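Local coordinates for protein alkaline phosphatase D (Bacillus subtilis, PDB 2YEQ) that hydrolyses phosphate esters, acting as a phosphodiesterase whose active site holds iron and calcium, at residues A[106-111]-A[265-270]; A[269-274]-A[325-330]. One frame throughout, in Å; residues are numbered along the deposited sequence.

Interaction 1: residues A[106-111]-A[265-270]; sequences TLPAPG and FTYGNL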
ATOM      1  N   THR A 106      17.234   7.943   7.735  1.00 21.30           N
ATOM      2  CA  THR A 106      17.852   6.634   7.625  1.00 22.72           C
ATOM      3  C   THR A 106      17.353   5.718   8.759  1.00 24.56           C
ATOM      4  O   THR A 106      16.863   6.178   9.787  1.00 25.41           O
ATOM      5  CB  THR A 106      19.399   6.696   7.704  1.00 23.48           C
ATOM      6  OG1 THR A 106      19.788   7.457   8.860  1.00 23.83           O
ATOM      7  CG2 THR A 106      20.014   7.276   6.440  1.00 24.53           C
ATOM      8  N   LEU A 107      17.500   4.417   8.560  1.00 26.41           N
ATOM      9  CA  LEU A 107      17.160   3.445   9.599  1.00 24.64           C
ATOM     10  C   LEU A 107      18.220   3.455  10.714  1.00 24.62           C
ATOM     11  O   LEU A 107      19.366   3.831  10.485  1.00 22.91           O
ATOM     12  CB  LEU A 107      17.128   2.041   9.010  1.00 23.79           C
ATOM     13  CG  LEU A 107      16.113   1.761   7.895  1.00 22.96           C
ATOM     14  CD1 LEU A 107      16.182   0.270   7.546  1.00 22.00           C
ATOM     15  CD2 LEU A 107      14.728   2.179   8.316  1.00 20.93           C
ATOM     16  N   PRO A 108      17.849   2.989  11.900  1.00 27.29           N
ATOM     17  CA  PRO A 108      18.844   2.673  12.937  1.00 28.63           C
ATOM     18  C   PRO A 108      19.846   1.641  12.450  1.00 30.71           C
ATOM     19  O   PRO A 108      19.551   0.858  11.539  1.00 27.67           O
ATOM     20  CB  PRO A 108      18.009   2.059  14.073  1.00 29.07           C
ATOM     21  CG  PRO A 108      16.643   2.546  13.873  1.00 29.87           C
ATOM     22  CD  PRO A 108      16.477   2.777  12.372  1.00 29.34           C
ATOM     23  N   ALA A 109      21.028   1.646  13.055  1.00 32.50           N
ATOM     24  CA  ALA A 109      22.038   0.626  12.784  1.00 33.64           C
ATOM     25  C   ALA A 109      21.434  -0.746  13.074  1.00 34.27           C
ATOM     26  O   ALA A 109      20.600  -0.874  13.968  1.00 32.79           O
ATOM     27  CB  ALA A 109      23.292   0.869  13.638  1.00 31.84           C
ATOM     28  N   PRO A 110      21.789  -1.756  12.282  1.00 38.85           N
ATOM     29  CA  PRO A 110      21.259  -3.095  12.524  1.00 38.76           C
ATOM     30  C   PRO A 110      21.489  -3.511  13.980  1.00 39.82           C
ATOM     31  O   PRO A 110      22.578  -3.288  14.523  1.00 39.55           O
ATOM     32  CB  PRO A 110      22.072  -3.993  11.573  1.00 44.63           C
ATOM     33  CG  PRO A 110      22.932  -3.093  10.753  1.00 43.39           C
ATOM     34  CD  PRO A 110      22.989  -1.770  11.425  1.00 44.51           C
ATOM     35  N   GLY A 111      20.466  -4.062  14.620  1.00 38.38           N
ATOM     36  CA  GLY A 111      20.571  -4.458  16.022  1.00 41.52           C
ATOM     37  C   GLY A 111      20.566  -3.329  17.047  1.00 42.27           C
ATOM     38  O   GLY A 111      20.566  -3.601  18.245  1.00 45.44           O
ATOM     39  N   PHE A 265      13.614  -5.600   5.684  1.00 23.99           N
ATOM     40  CA  PHE A 265      14.536  -4.775   6.452  1.00 23.74           C
ATOM     41  C   PHE A 265      14.149  -4.793   7.943  1.00 22.98           C
ATOM     42  O   PHE A 265      13.023  -5.124   8.294  1.00 19.10           O
ATOM     43  CB  PHE A 265      14.556  -3.336   5.921  1.00 23.62           C
ATOM     44  CG  PHE A 265      13.274  -2.594   6.133  1.00 24.52           C
ATOM     45  CD1 PHE A 265      12.207  -2.760   5.256  1.00 25.57           C
ATOM     46  CD2 PHE A 265      13.123  -1.723   7.202  1.00 23.09           C
ATOM     47  CE1 PHE A 265      11.018  -2.084   5.451  1.00 25.48           C
ATOM     48  CE2 PHE A 265      11.942  -1.044   7.397  1.00 24.52           C
ATOM     49  CZ  PHE A 265      10.878  -1.229   6.523  1.00 26.62           C
ATOM     50  N   THR A 266      15.096  -4.436   8.805  1.00 23.80           N
ATOM     51  CA  THR A 266      14.842  -4.396  10.243  1.00 27.67           C
ATOM     52  C   THR A 266      14.997  -2.965  10.730  1.00 25.58           C
ATOM     53  O   THR A 266      15.821  -2.215  10.221  1.00 27.61           O
ATOM     54  CB  THR A 266      15.819  -5.288  11.031  1.00 31.58           C
ATOM     55  OG1 THR A 266      17.150  -4.799  10.830  1.00 37.11           O
ATOM     56  CG2 THR A 266      15.745  -6.736  10.555  1.00 29.92           C
ATOM     57  N   TYR A 267      14.167  -2.584  11.681  1.00 24.92           N
ATOM     58  CA  TYR A 267      14.249  -1.286  12.305  1.00 25.25           C
ATOM     59  C   TYR A 267      14.957  -1.478  13.652  1.00 27.38           C
ATOM     60  O   TYR A 267      14.319  -1.715  14.672  1.00 26.91           O
ATOM     61  CB  TYR A 267      12.867  -0.707  12.476  1.00 25.83           C
ATOM     62  CG  TYR A 267      12.887   0.774  12.731  1.00 30.26           C
ATOM     63  CD1 TYR A 267      12.872   1.669  11.674  1.00 32.42           C
ATOM     64  CD2 TYR A 267      12.935   1.287  14.041  1.00 31.20           C
ATOM     65  CE1 TYR A 267      12.902   3.055  11.900  1.00 35.72           C
ATOM     66  CE2 TYR A 267      12.963   2.670  14.278  1.00 33.56           C
ATOM     67  CZ  TYR A 267      12.954   3.546  13.196  1.00 33.46           C
ATOM     68  OH  TYR A 267      12.981   4.899  13.408  1.00 37.42           O
ATOM     69  N   GLY A 268      16.285  -1.419  13.627  1.00 27.52           N
ATOM     70  CA  GLY A 268      17.089  -1.795  14.784  1.00 31.21           C
ATOM     71  C   GLY A 268      16.784  -3.232  15.185  1.00 34.37           C
ATOM     72  O   GLY A 268      16.681  -4.112  14.327  1.00 32.62           O
ATOM     73  N   ASN A 269      16.614  -3.469  16.483  1.00 28.85           N
ATOM     74  CA  ASN A 269      16.151  -4.764  16.972  1.00 26.23           C
ATOM     75  C   ASN A 269      14.702  -4.711  17.365  1.00 23.70           C
ATOM     76  O   ASN A 269      14.191  -5.636  17.975  1.00 26.47           O
ATOM     77  CB  ASN A 269      16.986  -5.223  18.168  1.00 32.16           C
ATOM     78  CG  ASN A 269      16.734  -4.386  19.434  1.00 35.20           C
ATOM     79  OD1 ASN A 269      15.935  -3.426  19.446  1.00 37.45           O
ATOM     80  ND2 ASN A 269      17.431  -4.742  20.503  1.00 38.99           N
ATOM     81  N   LEU A 270      14.034  -3.620  17.045  1.00 18.84           N
ATOM     82  CA  LEU A 270      12.649  -3.473  17.426  1.00 20.64           C
ATOM     83  C   LEU A 270      11.685  -4.259  16.507  1.00 23.08           C
ATOM     84  O   LEU A 270      10.722  -4.878  16.986  1.00 22.15           O
ATOM     85  CB  LEU A 270      12.275  -1.986  17.435  1.00 20.30           C
ATOM     86  CG  LEU A 270      10.871  -1.570  17.870  1.00 21.54           C
ATOM     87  CD1 LEU A 270      10.550  -2.025  19.285  1.00 21.52           C
ATOM     88  CD2 LEU A 270      10.695  -0.022  17.736  1.00 20.85           C
TER
HETATM   89  O   HOH W   1      14.376   5.758  10.680  1.00 42.81           O
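L107 and P108 press their apolar side chains against F265 and Y267, and G268 carries the chain closely past P108. L107 is fitted to the place because its fork serves two aromatic neighbours at once. With CG anti to its own carbonyl carbon (chi1 -61°), CD1 comes to 3.7 Å from F265 CD2, while CD2 lies 3.9 Å from Y267 CD1. P108 brings a rigid ring instead: its CD sits over the centre of the Y267 ring, 3.7 Å from the centroid and only 13° off the normal, a CH-pi contact between a proline methylene and an electron-rich face. The tyrosine lends its hydroxyl as well. A water spans the gap between Y267 OH (3.2 Å) and T106 O (2.7 Å), tying the far end of the ring to the loop, although no direct hydrogen bond joins the two segments.

Beyond the tyrosine the chain reverses. G268 takes a positive phi, comfortable for glycine, and its bare CA passes 3.7 Å from A109 O, where a side chain would crowd P108. N269 follows with CB 3.9 Å from G111 O, while its ND2 bonds to N113 OD1, further along the same loop. The bond from L270 N to Y267 O (3.1 Å) closes the reversal. The arrangement is a type II' beta turn, glycine at its second position, capping the hairpin of strands 263-267 and 271-275 and packed against the proline-containing connection from the four-stranded antiparallel sheet to strand 117-122 of the phosphatase core.

Interaction 2: residues A[269-274]-A[325-330]; sequences NLASFN and WNVLAQ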
ATOM      1  N   ASN A 269      16.614  -3.469  16.483  1.00 28.85           N
ATOM      2  CA  ASN A 269      16.151  -4.764  16.972  1.00 26.23           C
ATOM      3  C   ASN A 269      14.702  -4.711  17.365  1.00 23.70           C
ATOM      4  O   ASN A 269      14.191  -5.636  17.975  1.00 26.47           O
ATOM      5  CB  ASN A 269      16.986  -5.223  18.168  1.00 32.16           C
ATOM      6  CG  ASN A 269      16.734  -4.386  19.434  1.00 35.20           C
ATOM      7  OD1 ASN A 269      15.935  -3.426  19.446  1.00 37.45           O
ATOM      8  ND2 ASN A 269      17.431  -4.742  20.503  1.00 38.99           N
ATOM      9  N   LEU A 270      14.034  -3.620  17.045  1.00 18.84           N
ATOM     10  CA  LEU A 270      12.649  -3.473  17.426  1.00 20.64           C
ATOM     11  C   LEU A 270      11.685  -4.259  16.507  1.00 23.08           C
ATOM     12  O   LEU A 270      10.722  -4.878  16.986  1.00 22.15           O
ATOM     13  CB  LEU A 270      12.275  -1.986  17.435  1.00 20.30           C
ATOM     14  CG  LEU A 270      10.871  -1.570  17.870  1.00 21.54           C
ATOM     15  CD1 LEU A 270      10.550  -2.025  19.285  1.00 21.52           C
ATOM     16  CD2 LEU A 270      10.695  -0.022  17.736  1.00 20.85           C
ATOM     17  N   ALA A 271      11.885  -4.170  15.196  1.00 22.22           N
ATOM     18  CA  ALA A 271      10.897  -4.754  14.263  1.00 23.48           C
ATOM     19  C   ALA A 271      11.570  -5.203  12.974  1.00 22.34           C
ATOM     20  O   ALA A 271      12.406  -4.473  12.421  1.00 25.13           O
ATOM     21  CB  ALA A 271       9.776  -3.769  13.966  1.00 20.92           C
ATOM     22  N   SER A 272      11.216  -6.410  12.538  1.00 20.78           N
ATOM     23  CA  SER A 272      11.660  -6.991  11.273  1.00 22.61           C
ATOM     24  C   SER A 272      10.467  -6.930  10.307  1.00 22.18           C
ATOM     25  O   SER A 272       9.394  -7.447  10.614  1.00 23.29           O
ATOM     26  CB  SER A 272      12.116  -8.432  11.505  1.00 24.92           C
ATOM     27  OG  SER A 272      12.337  -9.135  10.292  1.00 27.91           O
ATOM     28  N   PHE A 273      10.649  -6.254   9.169  1.00 21.57           N
ATOM     29  CA  PHE A 273       9.552  -5.979   8.232  1.00 20.04           C
ATOM     30  C   PHE A 273       9.747  -6.815   6.970  1.00 19.04           C
ATOM     31  O   PHE A 273      10.782  -6.716   6.331  1.00 20.23           O
ATOM     32  CB  PHE A 273       9.546  -4.511   7.845  1.00 19.57           C
ATOM     33  CG  PHE A 273       9.054  -3.602   8.931  1.00 21.06           C
ATOM     34  CD1 PHE A 273       7.714  -3.374   9.093  1.00 20.76           C
ATOM     35  CD2 PHE A 273       9.949  -2.983   9.798  1.00 21.82           C
ATOM     36  CE1 PHE A 273       7.242  -2.539  10.094  1.00 22.17           C
ATOM     37  CE2 PHE A 273       9.488  -2.136  10.807  1.00 21.33           C
ATOM     38  CZ  PHE A 273       8.128  -1.925  10.956  1.00 23.36           C
ATOM     39  N   ASN A 274       8.760  -7.636   6.668  1.00 19.27           N
ATOM     40  CA  ASN A 274       8.717  -8.430   5.444  1.00 18.65           C
ATOM     41  C   ASN A 274       7.665  -7.814   4.562  1.00 16.43           C
ATOM     42  O   ASN A 274       6.476  -7.941   4.835  1.00 17.36           O
ATOM     43  CB  ASN A 274       8.349  -9.877   5.778  1.00 18.27           C
ATOM     44  CG  ASN A 274       9.327 -10.506   6.764  1.00 18.72           C
ATOM     45  OD1 ASN A 274      10.436 -10.895   6.399  1.00 21.16           O
ATOM     46  ND2 ASN A 274       8.954 -10.503   8.046  1.00 19.36           N
ATOM     47  N   TRP A 325       9.478  -7.568  17.156  1.00 23.35           N
ATOM     48  CA  TRP A 325       8.281  -7.770  16.343  1.00 22.81           C
ATOM     49  C   TRP A 325       8.640  -8.277  14.936  1.00 21.72           C
ATOM     50  O   TRP A 325       9.698  -7.949  14.385  1.00 23.28           O
ATOM     51  CB  TRP A 325       7.510  -6.466  16.213  1.00 23.85           C
ATOM     52  CG  TRP A 325       7.032  -5.911  17.527  1.00 23.57           C
ATOM     53  CD1 TRP A 325       7.659  -4.979  18.299  1.00 24.29           C
ATOM     54  CD2 TRP A 325       5.858  -6.281  18.223  1.00 22.68           C
ATOM     55  NE1 TRP A 325       6.928  -4.729  19.441  1.00 22.83           N
ATOM     56  CE2 TRP A 325       5.813  -5.517  19.417  1.00 24.57           C
ATOM     57  CE3 TRP A 325       4.827  -7.183  17.961  1.00 23.20           C
ATOM     58  CZ2 TRP A 325       4.787  -5.644  20.338  1.00 24.08           C
ATOM     59  CZ3 TRP A 325       3.814  -7.294  18.851  1.00 25.12           C
ATOM     60  CH2 TRP A 325       3.790  -6.527  20.038  1.00 25.24           C
ATOM     61  N   ASN A 326       7.755  -9.092  14.382  1.00 23.47           N
ATOM     62  CA  ASN A 326       7.890  -9.608  13.004  1.00 21.36           C
ATOM     63  C   ASN A 326       6.665  -9.130  12.275  1.00 20.08           C
ATOM     64  O   ASN A 326       5.552  -9.348  12.729  1.00 19.19           O
ATOM     65  CB  ASN A 326       7.947 -11.127  13.016  1.00 24.44           C
ATOM     66  CG  ASN A 326       9.240 -11.639  13.534  1.00 21.72           C
ATOM     67  OD1 ASN A 326      10.287 -11.380  12.955  1.00 24.62           O
ATOM     68  ND2 ASN A 326       9.192 -12.389  14.644  1.00 24.40           N
ATOM     69  N   VAL A 327       6.868  -8.394  11.187  1.00 19.50           N
ATOM     70  CA  VAL A 327       5.761  -7.691  10.531  1.00 18.68           C
ATOM     71  C   VAL A 327       5.638  -8.194   9.090  1.00 17.43           C
ATOM     72  O   VAL A 327       6.655  -8.372   8.426  1.00 17.41           O
ATOM     73  CB  VAL A 327       5.991  -6.172  10.547  1.00 18.82           C
ATOM     74  CG1 VAL A 327       4.789  -5.399   9.924  1.00 18.30           C
ATOM     75  CG2 VAL A 327       6.246  -5.692  12.009  1.00 20.49           C
ATOM     76  N   LEU A 328       4.406  -8.477   8.682  1.00 19.10           N
ATOM     77  CA  LEU A 328       4.063  -8.762   7.290  1.00 20.15           C
ATOM     78  C   LEU A 328       3.329  -7.550   6.714  1.00 16.94           C
ATOM     79  O   LEU A 328       2.186  -7.303   7.018  1.00 19.44           O
ATOM     80  CB  LEU A 328       3.169 -10.005   7.181  1.00 22.57           C
ATOM     81  CG  LEU A 328       3.648 -11.350   7.729  1.00 26.01           C
ATOM     82  CD1 LEU A 328       2.751 -12.501   7.161  1.00 25.03           C
ATOM     83  CD2 LEU A 328       5.099 -11.532   7.449  1.00 25.79           C
ATOM     84  N   ALA A 329       4.024  -6.768   5.916  1.00 16.44           N
ATOM     85  CA  ALA A 329       3.416  -5.613   5.263  1.00 16.51           C
ATOM     86  C   ALA A 329       2.939  -6.119   3.911  1.00 16.29           C
ATOM     87  O   ALA A 329       3.760  -6.373   3.036  1.00 15.87           O
ATOM     88  CB  ALA A 329       4.445  -4.533   5.073  1.00 16.70           C
ATOM     89  N   GLN A 330       1.634  -6.240   3.745  1.00 16.46           N
ATOM     90  CA  GLN A 330       1.093  -6.917   2.569  1.00 18.97           C
ATOM     91  C   GLN A 330      -0.272  -6.386   2.196  1.00 17.45           C
ATOM     92  O   GLN A 330      -0.711  -5.363   2.739  1.00 18.21           O
ATOM     93  CB  GLN A 330       1.126  -8.446   2.777  1.00 18.85           C
ATOM     94  CG  GLN A 330       0.310  -8.949   3.955  1.00 19.50           C
ATOM     95  CD  GLN A 330      -1.106  -9.251   3.578  1.00 19.83           C
ATOM     96  OE1 GLN A 330      -1.365  -9.964   2.591  1.00 18.53           O
ATOM     97  NE2 GLN A 330      -2.040  -8.668   4.307  1.00 17.17           N
TER
HETATM   98  O   HOH W   2      10.855 -11.264  10.195  1.00 29.12           O
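A beta-alpha-beta crossover brings strands 271-274 and 325-329 side by side as parallel neighbours in one of the two mixed sheets of the metallophosphatase core, with helix 308-320 of the connection packed on the face that carries N274 and L328. The backbone ladder pairs S272 with N326, F273 with V327 and N274 with L328. S272 N gives a nearly straight bond to W325 O (2.8 Å, 171°), and S272 O receives V327 N; one step on, N274 O takes A329 N at 2.9 Å. The bond from W325 N to L270 O is bent and weak.

On one face, F273 and V327 lie side by side and point the same way, F273 CD1 meeting V327 CB at 3.6 Å. A branched valine and a flat ring fill this apolar layer, where F273 also meets F147 of the other sheet. The opposite face, which carries S272, N274, N326 and L328, mixes buried polar groups with leucine. A water there is gripped by S272 OG (2.6 Å), N326 OD1 (2.8 Å) and N274 ND2 (3.0 Å), and S272 OG is held further by H264, N326 OD1 by S321. N274 OD1 turns to N317 ND2 of the helix. A leucine in place of N274 would probably leave N317 without its acceptor and the water without one of its three mates. With CG anti to the carbonyl carbon (chi1 -58°), the amide reaches across to the neighbouring strand, and V327 O accepts N274 N from one face of its carbonyl plane and N274 ND2, at 3.2 Å, from the other.

How the interactions relate
Interactions 1 and 2 share N269 and L270, and their centres lie 11 Å apart. The turn packed by 106-111 in interaction 1 leads into the strand paired in interaction 2; strand 271-275 thus has 263-267 as its antiparallel hairpin partner, and 325-329 lies parallel on its other side. F265 O and F273 N join the two contacts through a probable hydrogen bond of 2.8 Å, and Y267 CB packs on F273 CE2 at 4.0 Å; L270 and A271 both face Y267, a classic beta bulge. Neither contact supplies a metal ligand. Strand 374-378, beyond 325-329, leads toward D380 of the calcium site that shares D151 with the iron, and H382 of the iron site.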